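Local coordinates for 4-alpha-glucanotransferase (PDB 5B68), which is an amylomaltase, or disproportionating enzyme, of the 4-alpha-glucanotransferase family, carrying an N-terminal beta-sandwich domain on a TIM-barrel body, at residues A[188-193]-A[686-691]; A[198-203]-A[247-252]; A[78-83]-A[162-167]; A[141-146]-A[495-500]. All coordinates share one frame; numbering follows the deposited sequence.

Contact 1: A[188-193]-A[686-691]; sequences RSTLSW and LIESLR
Leu686 lays its side chain along the backbone of Arg188 to Thr190. Its CB sits 3.6 Å from Arg188 O, and CG, set anti to its own carbonyl carbon (chi1 -57°), stays close to the same oxygen. There the branches part: CD2 lies near both Arg188 O and Ser189 O, 3.8 Å from the latter, whereas CD1 meets Thr190 CG2 at 3.6 Å. The forked tip of leucine suits this place, since its two methyls cover two separate parts of the turn. Segment 188-193 belongs to the connection that follows strand 177-182, the first of the TIM barrel, and leads into helix 198-209; segment 686-691 comes shortly before the C-terminal helix 694-702. Ile687 N donates to Arg188 O at 2.9 Å, joining the two loops by their backbones. Glu688 is long enough to fold back, its chain bent at chi2 (87°), and OE1 accepts from Thr190 N at 3.2 Å, on the syn side but 34° out of the carboxylate plane. Ser189 OG turns instead to Asp200 at the start of helix 198-209. A water 2.6 Å from Thr190 OG1 donates to Glu688 OE2, also at 2.6 Å.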
loop_
_atom_site.group_PDB
_atom_site.type_symbol
_atom_site.label_atom_id
_atom_site.label_comp_id
_atom_site.label_asym_id
_atom_site.label_seq_id
_atom_site.Cartn_x
_atom_site.Cartn_y
_atom_site.Cartn_z
ATOM N N ARG A 188 3.812 22.063 -4.460
ATOM C CA ARG A 188 3.467 23.178 -3.629
ATOM C C ARG A 188 2.588 24.177 -4.366
ATOM O O ARG A 188 2.679 24.333 -5.564
ATOM C CB ARG A 188 4.736 23.890 -3.163
ATOM C CG ARG A 188 5.519 23.183 -2.073
ATOM C CD ARG A 188 6.480 22.147 -2.619
ATOM N NE ARG A 188 7.517 22.719 -3.458
ATOM C CZ ARG A 188 8.655 23.241 -3.023
ATOM N NH1 ARG A 188 8.929 23.288 -1.733
ATOM N NH2 ARG A 188 9.520 23.728 -3.882
ATOM N N SER A 189 1.718 24.821 -3.608
ATOM C CA SER A 189 0.998 26.008 -4.020
ATOM C C SER A 189 1.687 27.209 -3.406
ATOM O O SER A 189 2.651 27.064 -2.698
ATOM C CB SER A 189 -0.454 25.948 -3.568
ATOM O OG SER A 189 -0.570 26.066 -2.175
ATOM N N THR A 190 1.180 28.394 -3.670
ATOM C CA THR A 190 1.743 29.586 -3.050
ATOM C C THR A 190 1.620 29.527 -1.532
ATOM O O THR A 190 2.480 30.000 -0.833
ATOM C CB THR A 190 1.075 30.859 -3.560
ATOM O OG1 THR A 190 -0.315 30.789 -3.289
ATOM C CG2 THR A 190 1.259 30.978 -5.021
ATOM N N LEU A 191 0.509 28.986 -1.053
ATOM C CA LEU A 191 0.242 28.884 0.370
ATOM C C LEU A 191 0.780 27.653 1.142
ATOM O O LEU A 191 0.760 27.664 2.337
ATOM C CB LEU A 191 -1.248 29.073 0.633
ATOM C CG LEU A 191 -1.881 30.337 0.053
ATOM C CD1 LEU A 191 -3.391 30.306 0.149
ATOM C CD2 LEU A 191 -1.332 31.586 0.709
ATOM N N SER A 192 1.259 26.615 0.472
ATOM C CA SER A 192 1.804 25.452 1.167
ATOM C C SER A 192 2.900 25.884 2.170
ATOM O O SER A 192 3.703 26.792 1.892
ATOM C CB SER A 192 2.434 24.466 0.215
ATOM O OG SER A 192 1.553 24.171 -0.880
ATOM N N TRP A 193 3.002 25.149 3.276
ATOM C CA TRP A 193 4.156 25.303 4.186
ATOM C C TRP A 193 5.362 24.548 3.739
ATOM O O TRP A 193 5.812 23.577 4.389
ATOM C CB TRP A 193 3.757 24.944 5.631
ATOM C CG TRP A 193 2.830 25.898 6.280
ATOM C CD1 TRP A 193 1.887 26.723 5.689
ATOM C CD2 TRP A 193 2.705 26.129 7.695
ATOM N NE1 TRP A 193 1.209 27.410 6.643
ATOM C CE2 TRP A 193 1.694 27.074 7.877
ATOM C CE3 TRP A 193 3.336 25.592 8.819
ATOM C CZ2 TRP A 193 1.297 27.515 9.142
ATOM C CZ3 TRP A 193 2.929 26.057 10.094
ATOM C CH2 TRP A 193 1.921 26.988 10.214
ATOM N N LEU A 686 4.725 25.833 -9.216
ATOM C CA LEU A 686 3.591 25.823 -8.320
ATOM C C LEU A 686 2.343 25.279 -8.984
ATOM O O LEU A 686 2.174 25.419 -10.215
ATOM C CB LEU A 686 3.290 27.165 -7.717
ATOM C CG LEU A 686 4.448 27.837 -6.925
ATOM C CD1 LEU A 686 4.001 29.227 -6.442
ATOM C CD2 LEU A 686 4.886 26.996 -5.735
ATOM N N ILE A 687 1.378 24.836 -8.150
ATOM C CA ILE A 687 0.084 24.365 -8.727
ATOM C C ILE A 687 -0.562 25.469 -9.566
ATOM O O ILE A 687 -1.145 25.218 -10.641
ATOM C CB ILE A 687 -0.888 23.901 -7.645
ATOM C CG1 ILE A 687 -0.336 22.648 -7.025
ATOM C CG2 ILE A 687 -2.291 23.654 -8.219
ATOM C CD1 ILE A 687 -0.949 22.253 -5.685
ATOM N N GLU A 688 -0.418 26.700 -9.094
ATOM C CA GLU A 688 -1.066 27.856 -9.704
ATOM C C GLU A 688 -0.553 28.117 -11.112
ATOM O O GLU A 688 -1.268 28.677 -11.932
ATOM C CB GLU A 688 -0.898 29.121 -8.842
ATOM C CG GLU A 688 -1.829 29.154 -7.644
ATOM C CD GLU A 688 -1.256 28.459 -6.439
ATOM O OE1 GLU A 688 -0.145 27.851 -6.496
ATOM O OE2 GLU A 688 -1.936 28.562 -5.427
ATOM N N SER A 689 0.672 27.713 -11.364
ATOM C CA SER A 689 1.307 27.932 -12.629
ATOM C C SER A 689 1.230 26.799 -13.568
ATOM O O SER A 689 1.826 26.901 -14.653
ATOM C CB SER A 689 2.790 28.105 -12.413
ATOM O OG SER A 689 2.971 29.236 -11.644
ATOM N N LEU A 690 0.674 25.658 -13.153
ATOM C CA LEU A 690 0.800 24.470 -13.996
ATOM C C LEU A 690 0.284 24.647 -15.395
ATOM O O LEU A 690 0.912 24.173 -16.379
ATOM C CB LEU A 690 0.040 23.288 -13.376
ATOM C CG LEU A 690 0.852 22.534 -12.316
ATOM C CD1 LEU A 690 -0.073 21.578 -11.554
ATOM C CD2 LEU A 690 1.933 21.669 -12.931
ATOM N N ARG A 691 -0.883 25.236 -15.484
ATOM C CA ARG A 691 -1.565 25.404 -16.739
ATOM C C ARG A 691 -1.102 26.643 -17.510
ATOM O O ARG A 691 -1.648 26.901 -18.540
ATOM C CB ARG A 691 -3.087 25.428 -16.538
ATOM C CG ARG A 691 -3.545 24.094 -16.012
ATOM C CD ARG A 691 -5.045 23.953 -15.856
ATOM N NE ARG A 691 -5.671 23.655 -17.125
ATOM C CZ ARG A 691 -6.234 24.576 -17.894
ATOM N NH1 ARG A 691 -6.275 25.872 -17.506
ATOM N NH2 ARG A 691 -6.773 24.191 -19.059
HETATM O O HOH W 1 -2.190 29.088 -2.912
#

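Contact 2: A[198-203]-A[247-252]; sequences FNDLGN and YIRVED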
loop_
_atom_site.group_PDB
_atom_site.type_symbol
_atom_site.label_atom_id
_atom_site.label_comp_id
_atom_site.label_asym_id
_atom_site.label_seq_id
_atom_site.Cartn_x
_atom_site.Cartn_y
_atom_site.Cartn_z
ATOM N N PHE A 198 -3.158 18.704 2.302
ATOM C CA PHE A 198 -4.476 18.185 1.786
ATOM C C PHE A 198 -5.168 19.226 0.908
ATOM O O PHE A 198 -5.965 18.892 0.028
ATOM C CB PHE A 198 -5.470 17.782 2.935
ATOM C CG PHE A 198 -4.931 16.685 3.840
ATOM C CD1 PHE A 198 -4.609 15.447 3.332
ATOM C CD2 PHE A 198 -4.863 16.875 5.206
ATOM C CE1 PHE A 198 -4.186 14.418 4.162
ATOM C CE2 PHE A 198 -4.452 15.852 6.047
ATOM C CZ PHE A 198 -4.060 14.637 5.512
ATOM N N ASN A 199 -4.958 20.519 1.192
ATOM C CA ASN A 199 -5.513 21.534 0.337
ATOM C C ASN A 199 -4.944 21.452 -1.042
ATOM O O ASN A 199 -5.671 21.433 -2.035
ATOM C CB ASN A 199 -5.278 22.934 0.942
ATOM C CG ASN A 199 -5.967 24.034 0.161
ATOM O OD1 ASN A 199 -5.627 24.298 -0.978
ATOM N ND2 ASN A 199 -6.945 24.673 0.779
ATOM N N ASP A 200 -3.618 21.367 -1.082
ATOM C CA ASP A 200 -2.930 21.163 -2.338
ATOM C C ASP A 200 -3.398 19.944 -3.124
ATOM O O ASP A 200 -3.453 19.984 -4.350
ATOM C CB ASP A 200 -1.414 21.091 -2.181
ATOM C CG ASP A 200 -0.825 22.344 -1.521
ATOM O OD1 ASP A 200 -1.161 23.422 -1.967
ATOM O OD2 ASP A 200 0.023 22.223 -0.588
ATOM N N LEU A 201 -3.671 18.862 -2.407
ATOM C CA LEU A 201 -4.216 17.621 -3.005
ATOM C C LEU A 201 -5.483 17.904 -3.785
ATOM O O LEU A 201 -5.658 17.514 -4.983
ATOM C CB LEU A 201 -4.449 16.563 -1.921
ATOM C CG LEU A 201 -5.058 15.225 -2.354
ATOM C CD1 LEU A 201 -4.132 14.577 -3.341
ATOM C CD2 LEU A 201 -5.269 14.357 -1.138
ATOM N N GLY A 202 -6.439 18.528 -3.124
ATOM C CA GLY A 202 -7.697 18.838 -3.768
ATOM C C GLY A 202 -7.593 19.870 -4.909
ATOM O O GLY A 202 -8.228 19.724 -5.937
ATOM N N ASN A 203 -6.700 20.836 -4.739
ATOM C CA ASN A 203 -6.423 21.894 -5.708
ATOM C C ASN A 203 -5.837 21.250 -6.970
ATOM O O ASN A 203 -6.376 21.457 -8.055
ATOM C CB ASN A 203 -5.412 22.889 -5.092
ATOM C CG ASN A 203 -5.217 24.162 -5.945
ATOM O OD1 ASN A 203 -5.795 24.307 -7.053
ATOM N ND2 ASN A 203 -4.349 25.058 -5.453
ATOM N N TYR A 247 0.300 16.632 6.737
ATOM C CA TYR A 247 -0.436 17.115 5.586
ATOM C C TYR A 247 -1.600 18.065 5.902
ATOM O O TYR A 247 -2.179 18.617 5.005
ATOM C CB TYR A 247 -0.947 15.943 4.751
ATOM C CG TYR A 247 0.116 15.093 4.095
ATOM C CD1 TYR A 247 0.905 15.593 3.078
ATOM C CD2 TYR A 247 0.306 13.782 4.473
ATOM C CE1 TYR A 247 1.860 14.818 2.477
ATOM C CE2 TYR A 247 1.253 13.010 3.879
ATOM C CZ TYR A 247 2.033 13.531 2.879
ATOM O OH TYR A 247 2.959 12.741 2.294
ATOM N N ILE A 248 -1.938 18.245 7.171
ATOM C CA ILE A 248 -2.959 19.145 7.529
ATOM C C ILE A 248 -2.579 20.578 7.127
ATOM O O ILE A 248 -1.423 21.015 7.391
ATOM C CB ILE A 248 -3.191 19.125 9.039
ATOM C CG1 ILE A 248 -3.782 17.761 9.487
ATOM C CG2 ILE A 248 -4.127 20.235 9.430
ATOM C CD1 ILE A 248 -3.804 17.618 11.008
ATOM N N ARG A 249 -3.505 21.293 6.499
ATOM C CA ARG A 249 -3.326 22.721 6.306
ATOM C C ARG A 249 -4.038 23.389 7.442
ATOM O O ARG A 249 -5.244 23.393 7.516
ATOM C CB ARG A 249 -3.929 23.237 5.016
ATOM C CG ARG A 249 -3.822 24.752 4.944
ATOM C CD ARG A 249 -3.997 25.330 3.561
ATOM N NE ARG A 249 -2.958 24.943 2.627
ATOM C CZ ARG A 249 -2.877 25.447 1.409
ATOM N NH1 ARG A 249 -3.761 26.345 1.035
ATOM N NH2 ARG A 249 -1.943 25.056 0.573
ATOM N N VAL A 250 -3.266 23.983 8.319
ATOM C CA VAL A 250 -3.850 24.414 9.589
ATOM C C VAL A 250 -4.821 25.533 9.429
ATOM O O VAL A 250 -5.827 25.647 10.166
ATOM C CB VAL A 250 -2.741 24.729 10.649
ATOM C CG1 VAL A 250 -1.810 23.543 10.871
ATOM C CG2 VAL A 250 -1.960 26.004 10.297
ATOM N N GLU A 251 -4.527 26.420 8.462
ATOM C CA GLU A 251 -5.419 27.541 8.151
ATOM C C GLU A 251 -6.809 27.137 7.655
ATOM O O GLU A 251 -7.742 27.922 7.767
ATOM C CB GLU A 251 -4.772 28.558 7.168
ATOM C CG GLU A 251 -3.443 29.155 7.629
ATOM C CD GLU A 251 -2.217 28.399 7.175
ATOM O OE1 GLU A 251 -2.310 27.165 6.784
ATOM O OE2 GLU A 251 -1.140 29.031 7.209
ATOM N N ASP A 252 -6.968 25.905 7.150
ATOM C CA ASP A 252 -8.304 25.428 6.743
ATOM C C ASP A 252 -9.151 24.839 7.874
ATOM O O ASP A 252 -10.349 24.538 7.685
ATOM C CB ASP A 252 -8.136 24.313 5.658
ATOM C CG ASP A 252 -7.635 24.837 4.332
ATOM O OD1 ASP A 252 -7.544 26.073 4.140
ATOM O OD2 ASP A 252 -7.290 24.012 3.472
#
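Phe198 N donates to Tyr247 O at 2.9 Å, at the start of helix 198-209, the helix that follows the first strand of the TIM barrel. N-H groups in the first turn of a helix have no acceptor within it, and here the loop 247-252 supplies one. Asn199 next door suits its place by being flat and polar at once. With CG anti to the backbone N (chi1 -174°), its amide stacks on the Arg249 guanidinium, the planes 5° apart, and its CB lies over the centre of that group. From the edge of the same amide, ND2 donates to Asp252 OD2 at 2.8 Å, in the amide plane and on the syn lone pair, with 169° at the hydrogen. Asn199 OD1 is near Arg249 NH1, but the angle is too poor for a bond.

Arg249 NH2 makes a salt bridge to Asp200 OD1 at 3.1 Å; NE forms another with Asp197 OD2, and NH2 also bonds Ser189 OG. Asp200 is well supplied, OD1 bonding Ser189 OG and OD2 bonding Ser192 OG and Asp197 N. Arg249 probably offsets part of the negative charge of the aspartates gathered round it. Apolar packing flanks the cluster: Tyr247 CB makes a CH-pi contact over one face of Phe198, 3.6 Å from the ring centroid, and Ile248 CG1 touches Phe198 CE2 at 4.0 Å.

Contact 3: A[78-83]-A[162-167]; sequences VAVEGD and TPARLS
A parallel strand pairing in the N-terminal beta sandwich sets Val80, at the end of strand 76-80, beside Thr162, the last residue of strand 153-162. Thr162 bonds to both neighbours of Val80, as parallel strands require: its N donates to Ala79 O at 2.9 Å, and its O accepts from Glu81 N at 2.8 Å. The side chains of Val80 and Thr162 rise from the same face of the sheet, where Val80 CG2 lies 3.7 Å from Thr162 OG1. Beta-branched residues suit such extended backbone. The threonine also divides its work: with OG1 placed between its backbone N and carbonyl carbon (chi1 71°), CG2 is turned to Val78 CG1 at 3.7 Å, while OG1 bonds to Arg524, which also holds Pro163 O. Past Thr162 the two backbones part, and Val80 CG1 still touches Ala164 CB at 4.0 Å. The other strand leaves through a type II turn, Val80 to Asp83, with Gly82 at the positive phi (93°) that this turn asks of its third residue. First strand parallel to last is an arrangement common in immunoglobulin-like sandwiches, consistent with the E-set relationship of this domain.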
loop_
_atom_site.group_PDB
_atom_site.type_symbol
_atom_site.label_atom_id
_atom_site.label_comp_id
_atom_site.label_asym_id
_atom_site.label_seq_id
_atom_site.Cartn_x
_atom_site.Cartn_y
_atom_site.Cartn_z
ATOM N N VAL A 78 -14.022 -17.442 4.904
ATOM C CA VAL A 78 -14.158 -16.443 3.855
ATOM C C VAL A 78 -14.677 -17.160 2.602
ATOM O O VAL A 78 -14.120 -18.182 2.258
ATOM C CB VAL A 78 -12.787 -15.764 3.529
ATOM C CG1 VAL A 78 -13.014 -14.665 2.509
ATOM C CG2 VAL A 78 -12.213 -15.116 4.785
ATOM N N ALA A 79 -15.708 -16.655 1.977
ATOM C CA ALA A 79 -16.334 -17.299 0.789
ATOM C C ALA A 79 -16.672 -16.213 -0.186
ATOM O O ALA A 79 -16.975 -15.055 0.192
ATOM C CB ALA A 79 -17.567 -18.077 1.191
ATOM N N VAL A 80 -16.617 -16.560 -1.479
ATOM C CA VAL A 80 -17.082 -15.654 -2.490
ATOM C C VAL A 80 -18.578 -15.772 -2.556
ATOM O O VAL A 80 -19.126 -16.863 -2.344
ATOM C CB VAL A 80 -16.496 -16.011 -3.854
ATOM C CG1 VAL A 80 -17.092 -15.140 -4.987
ATOM C CG2 VAL A 80 -14.983 -15.916 -3.732
ATOM N N GLU A 81 -19.225 -14.645 -2.778
ATOM C CA GLU A 81 -20.705 -14.566 -2.996
ATOM C C GLU A 81 -21.213 -15.681 -3.875
ATOM O O GLU A 81 -20.616 -15.958 -4.839
ATOM C CB GLU A 81 -21.025 -13.222 -3.670
ATOM C CG GLU A 81 -22.406 -12.737 -3.347
ATOM C CD GLU A 81 -22.695 -11.357 -3.877
ATOM O OE1 GLU A 81 -23.721 -10.793 -3.386
ATOM O OE2 GLU A 81 -21.892 -10.886 -4.755
ATOM N N GLY A 82 -22.268 -16.391 -3.484
ATOM C CA GLY A 82 -22.755 -17.515 -4.281
ATOM C C GLY A 82 -22.208 -18.897 -3.912
ATOM O O GLY A 82 -22.779 -19.896 -4.325
ATOM N N ASP A 83 -21.073 -18.995 -3.194
ATOM C CA ASP A 83 -20.487 -20.303 -2.843
ATOM C C ASP A 83 -21.120 -20.862 -1.585
ATOM O O ASP A 83 -21.180 -20.198 -0.578
ATOM C CB ASP A 83 -18.981 -20.202 -2.724
ATOM C CG ASP A 83 -18.303 -21.552 -2.435
ATOM O OD1 ASP A 83 -18.843 -22.614 -2.838
ATOM O OD2 ASP A 83 -17.205 -21.526 -1.821
ATOM N N THR A 162 -17.298 -12.220 -0.027
ATOM C CA THR A 162 -16.507 -11.333 -0.849
ATOM C C THR A 162 -17.028 -11.367 -2.286
ATOM O O THR A 162 -17.677 -12.324 -2.707
ATOM C CB THR A 162 -15.053 -11.714 -0.807
ATOM O OG1 THR A 162 -14.841 -12.931 -1.510
ATOM C CG2 THR A 162 -14.482 -11.792 0.621
ATOM N N PRO A 163 -16.860 -10.251 -3.012
ATOM C CA PRO A 163 -17.431 -10.228 -4.374
ATOM C C PRO A 163 -16.624 -10.995 -5.405
ATOM O O PRO A 163 -15.383 -10.997 -5.383
ATOM C CB PRO A 163 -17.506 -8.729 -4.691
ATOM C CG PRO A 163 -16.335 -8.183 -3.949
ATOM C CD PRO A 163 -16.303 -8.934 -2.644
ATOM N N ALA A 164 -17.324 -11.610 -6.355
ATOM C CA ALA A 164 -16.652 -12.281 -7.440
ATOM C C ALA A 164 -15.748 -11.320 -8.302
ATOM O O ALA A 164 -14.679 -11.702 -8.691
ATOM C CB ALA A 164 -17.685 -13.019 -8.316
ATOM N N ARG A 165 -16.223 -10.086 -8.553
ATOM C CA ARG A 165 -15.536 -9.157 -9.426
ATOM C C ARG A 165 -15.888 -7.709 -9.076
ATOM O O ARG A 165 -17.045 -7.352 -8.830
ATOM C CB ARG A 165 -15.932 -9.449 -10.858
ATOM C CG ARG A 165 -15.062 -8.748 -11.928
ATOM C CD ARG A 165 -15.595 -9.049 -13.338
ATOM N NE ARG A 165 -14.901 -8.260 -14.387
ATOM C CZ ARG A 165 -13.670 -8.479 -14.828
ATOM N NH1 ARG A 165 -13.218 -7.728 -15.830
ATOM N NH2 ARG A 165 -12.872 -9.455 -14.336
ATOM N N LEU A 166 -14.862 -6.884 -9.021
ATOM C CA LEU A 166 -14.996 -5.443 -8.839
ATOM C C LEU A 166 -15.756 -4.829 -10.047
ATOM O O LEU A 166 -15.346 -5.062 -11.184
ATOM C CB LEU A 166 -13.589 -4.823 -8.778
ATOM C CG LEU A 166 -12.872 -5.102 -7.504
ATOM C CD1 LEU A 166 -11.402 -4.892 -7.646
ATOM C CD2 LEU A 166 -13.446 -4.232 -6.388
ATOM N N SER A 167 -16.825 -4.109 -9.781
ATOM C CA SER A 167 -17.626 -3.424 -10.837
ATOM C C SER A 167 -16.824 -2.407 -11.645
ATOM O O SER A 167 -17.093 -2.245 -12.864
ATOM C CB SER A 167 -18.853 -2.785 -10.215
ATOM O OG SER A 167 -19.552 -3.746 -9.509
#

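Contact 4: A[141-146]-A[495-500]; sequences LGWHKL and ALEAEL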
loop_
_atom_site.group_PDB
_atom_site.type_symbol
_atom_site.label_atom_id
_atom_site.label_comp_id
_atom_site.label_asym_id
_atom_site.label_seq_id
_atom_site.Cartn_x
_atom_site.Cartn_y
_atom_site.Cartn_z
ATOM N N LEU A 141 -22.829 -9.575 0.638
ATOM C CA LEU A 141 -21.441 -9.179 0.911
ATOM C C LEU A 141 -21.319 -8.664 2.310
ATOM O O LEU A 141 -22.261 -8.111 2.813
ATOM C CB LEU A 141 -21.019 -8.100 -0.074
ATOM C CG LEU A 141 -21.021 -8.474 -1.553
ATOM C CD1 LEU A 141 -20.463 -7.300 -2.362
ATOM C CD2 LEU A 141 -20.169 -9.657 -1.846
ATOM N N GLY A 142 -20.183 -8.904 2.959
ATOM C CA GLY A 142 -19.891 -8.166 4.177
ATOM C C GLY A 142 -19.350 -9.036 5.268
ATOM O O GLY A 142 -18.796 -10.137 5.043
ATOM N N TRP A 143 -19.436 -8.457 6.461
ATOM C CA TRP A 143 -18.737 -8.921 7.635
ATOM C C TRP A 143 -19.708 -9.519 8.618
ATOM O O TRP A 143 -20.262 -8.833 9.438
ATOM C CB TRP A 143 -17.978 -7.740 8.269
ATOM C CG TRP A 143 -16.959 -7.248 7.345
ATOM C CD1 TRP A 143 -17.119 -6.325 6.370
ATOM C CD2 TRP A 143 -15.628 -7.726 7.232
ATOM N NE1 TRP A 143 -15.960 -6.175 5.666
ATOM C CE2 TRP A 143 -15.026 -7.030 6.178
ATOM C CE3 TRP A 143 -14.881 -8.665 7.928
ATOM C CZ2 TRP A 143 -13.710 -7.242 5.813
ATOM C CZ3 TRP A 143 -13.584 -8.872 7.565
ATOM C CH2 TRP A 143 -13.007 -8.174 6.512
ATOM N N HIS A 144 -19.896 -10.821 8.480
ATOM C CA HIS A 144 -20.806 -11.613 9.283
ATOM C C HIS A 144 -20.088 -12.454 10.337
ATOM O O HIS A 144 -18.891 -12.370 10.480
ATOM C CB HIS A 144 -21.657 -12.492 8.377
ATOM C CG HIS A 144 -22.129 -11.791 7.147
ATOM N ND1 HIS A 144 -22.662 -10.528 7.178
ATOM C CD2 HIS A 144 -22.086 -12.146 5.846
ATOM C CE1 HIS A 144 -22.968 -10.152 5.956
ATOM N NE2 HIS A 144 -22.622 -11.113 5.127
ATOM N N LYS A 145 -20.857 -13.223 11.093
ATOM C CA LYS A 145 -20.296 -14.117 12.072
ATOM C C LYS A 145 -20.954 -15.485 12.075
ATOM O O LYS A 145 -22.139 -15.592 11.881
ATOM C CB LYS A 145 -20.438 -13.511 13.456
ATOM C CG LYS A 145 -19.525 -12.334 13.711
ATOM C CD LYS A 145 -19.241 -12.210 15.186
ATOM C CE LYS A 145 -18.415 -10.985 15.504
ATOM N NZ LYS A 145 -18.572 -10.628 16.935
ATOM N N LEU A 146 -20.156 -16.505 12.342
ATOM C CA LEU A 146 -20.654 -17.816 12.653
ATOM C C LEU A 146 -20.609 -17.980 14.163
ATOM O O LEU A 146 -19.657 -17.631 14.807
ATOM C CB LEU A 146 -19.832 -18.909 11.991
ATOM C CG LEU A 146 -20.144 -19.242 10.547
ATOM C CD1 LEU A 146 -18.982 -19.939 9.874
ATOM C CD2 LEU A 146 -21.419 -20.051 10.427
ATOM N N ALA A 495 -10.958 -6.986 -2.374
ATOM C CA ALA A 495 -12.038 -6.797 -3.349
ATOM C C ALA A 495 -13.339 -6.339 -2.670
ATOM O O ALA A 495 -14.020 -5.429 -3.208
ATOM C CB ALA A 495 -12.283 -8.036 -4.185
ATOM N N LEU A 496 -13.608 -6.902 -1.503
ATOM C CA LEU A 496 -14.789 -6.542 -0.746
ATOM C C LEU A 496 -14.744 -5.079 -0.335
ATOM O O LEU A 496 -15.694 -4.358 -0.617
ATOM C CB LEU A 496 -14.974 -7.424 0.467
ATOM C CG LEU A 496 -16.100 -7.078 1.472
ATOM C CD1 LEU A 496 -17.470 -7.012 0.844
ATOM C CD2 LEU A 496 -16.048 -8.112 2.590
ATOM N N GLU A 497 -13.693 -4.678 0.340
ATOM C CA GLU A 497 -13.595 -3.286 0.762
ATOM C C GLU A 497 -13.633 -2.263 -0.400
ATOM O O GLU A 497 -14.301 -1.200 -0.314
ATOM C CB GLU A 497 -12.447 -3.112 1.698
ATOM C CG GLU A 497 -12.685 -3.712 3.085
ATOM C CD GLU A 497 -13.873 -3.126 3.783
ATOM O OE1 GLU A 497 -13.978 -1.867 3.904
ATOM O OE2 GLU A 497 -14.742 -3.927 4.237
ATOM N N ALA A 498 -12.912 -2.562 -1.475
ATOM C CA ALA A 498 -12.989 -1.775 -2.686
ATOM C C ALA A 498 -14.368 -1.738 -3.335
ATOM O O ALA A 498 -14.838 -0.665 -3.745
ATOM C CB ALA A 498 -11.881 -2.192 -3.691
ATOM N N GLU A 499 -15.055 -2.872 -3.403
ATOM C CA GLU A 499 -16.374 -2.907 -3.972
ATOM C C GLU A 499 -17.324 -2.056 -3.144
ATOM O O GLU A 499 -18.049 -1.257 -3.733
ATOM C CB GLU A 499 -16.874 -4.323 -4.145
ATOM C CG GLU A 499 -18.220 -4.418 -4.839
ATOM C CD GLU A 499 -18.200 -4.086 -6.331
ATOM O OE1 GLU A 499 -17.150 -3.779 -6.864
ATOM O OE2 GLU A 499 -19.251 -4.112 -6.971
ATOM N N LEU A 500 -17.235 -2.101 -1.815
ATOM C CA LEU A 500 -18.144 -1.297 -0.926
ATOM C C LEU A 500 -17.866 0.226 -1.099
ATOM O O LEU A 500 -18.785 1.072 -0.980
ATOM C CB LEU A 500 -17.940 -1.678 0.527
ATOM C CG LEU A 500 -18.289 -3.093 0.996
ATOM C CD1 LEU A 500 -17.927 -3.363 2.441
ATOM C CD2 LEU A 500 -19.770 -3.360 0.716
#
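Trp143 NE1 donates to Glu497 OE2 at 2.9 Å, joining strand 142-150 of the N-terminal beta sandwich to helix 487-500 of the TIM-barrel part. The bond is somewhat bent, 145° at the hydrogen; the indole nitrogen arrives nearly in line with the carboxylate C-O bond, while the oxygen is tilted from the ring plane. Beside it, Leu496 fills the space between strand and helix. Its CG stands anti to the backbone N (chi1 173°), which directs the branches at the strand: CD2 comes 3.6 Å from Trp143 NE1, while CD1 packs on Leu141 CB at 3.8 Å and on Gly142 N at 3.9 Å. Gly142 has backbone angles at which a CB would run into the preceding carbonyl oxygen. Farther along, Leu141 CD1 grazes Glu499 CG at 4.4 Å. The axes of 142-146 and 495-500 approach no closer than 10.0 Å, a gap that a leucine and a tryptophan are large enough to bridge.

A second shell fixes these groups. Helix 441-452 brings Arg448 into a salt bridge with Glu497 OE2 and Arg444 into a cation-pi contact with Trp143, while Glu104 accepts from the Trp143 backbone N. Tryptophan suits the interface because it offers both a wide apolar surface and one directed N-H. With that N-H and an arginine both gripping OE2, the buried Glu497 is probably held as a carboxylate anion.

How the contacts relate
From the N terminus, the chain opens contact 3 at 78-83 and contact 4 at 141-146. Contact 3 closes first, at 162-167, bringing together the first and last strands of the beta sandwich. Contact 1 then opens at 188-193. Contact 2, nested inside the loops of both contact 1 and contact 4, joins helix 198-209 to the loop after strand 215-218. Contact 4 closes at 495-500, tying sandwich to barrel, and so crosses contacts 3 and 1; contact 1 closes last, joining the loop after the first barrel strand to the loop before the last helix. In space, contacts 3 and 4 touch, their centres 9 Å apart, and contacts 1 and 2 meet through Ser189, Ser192 and Asp200.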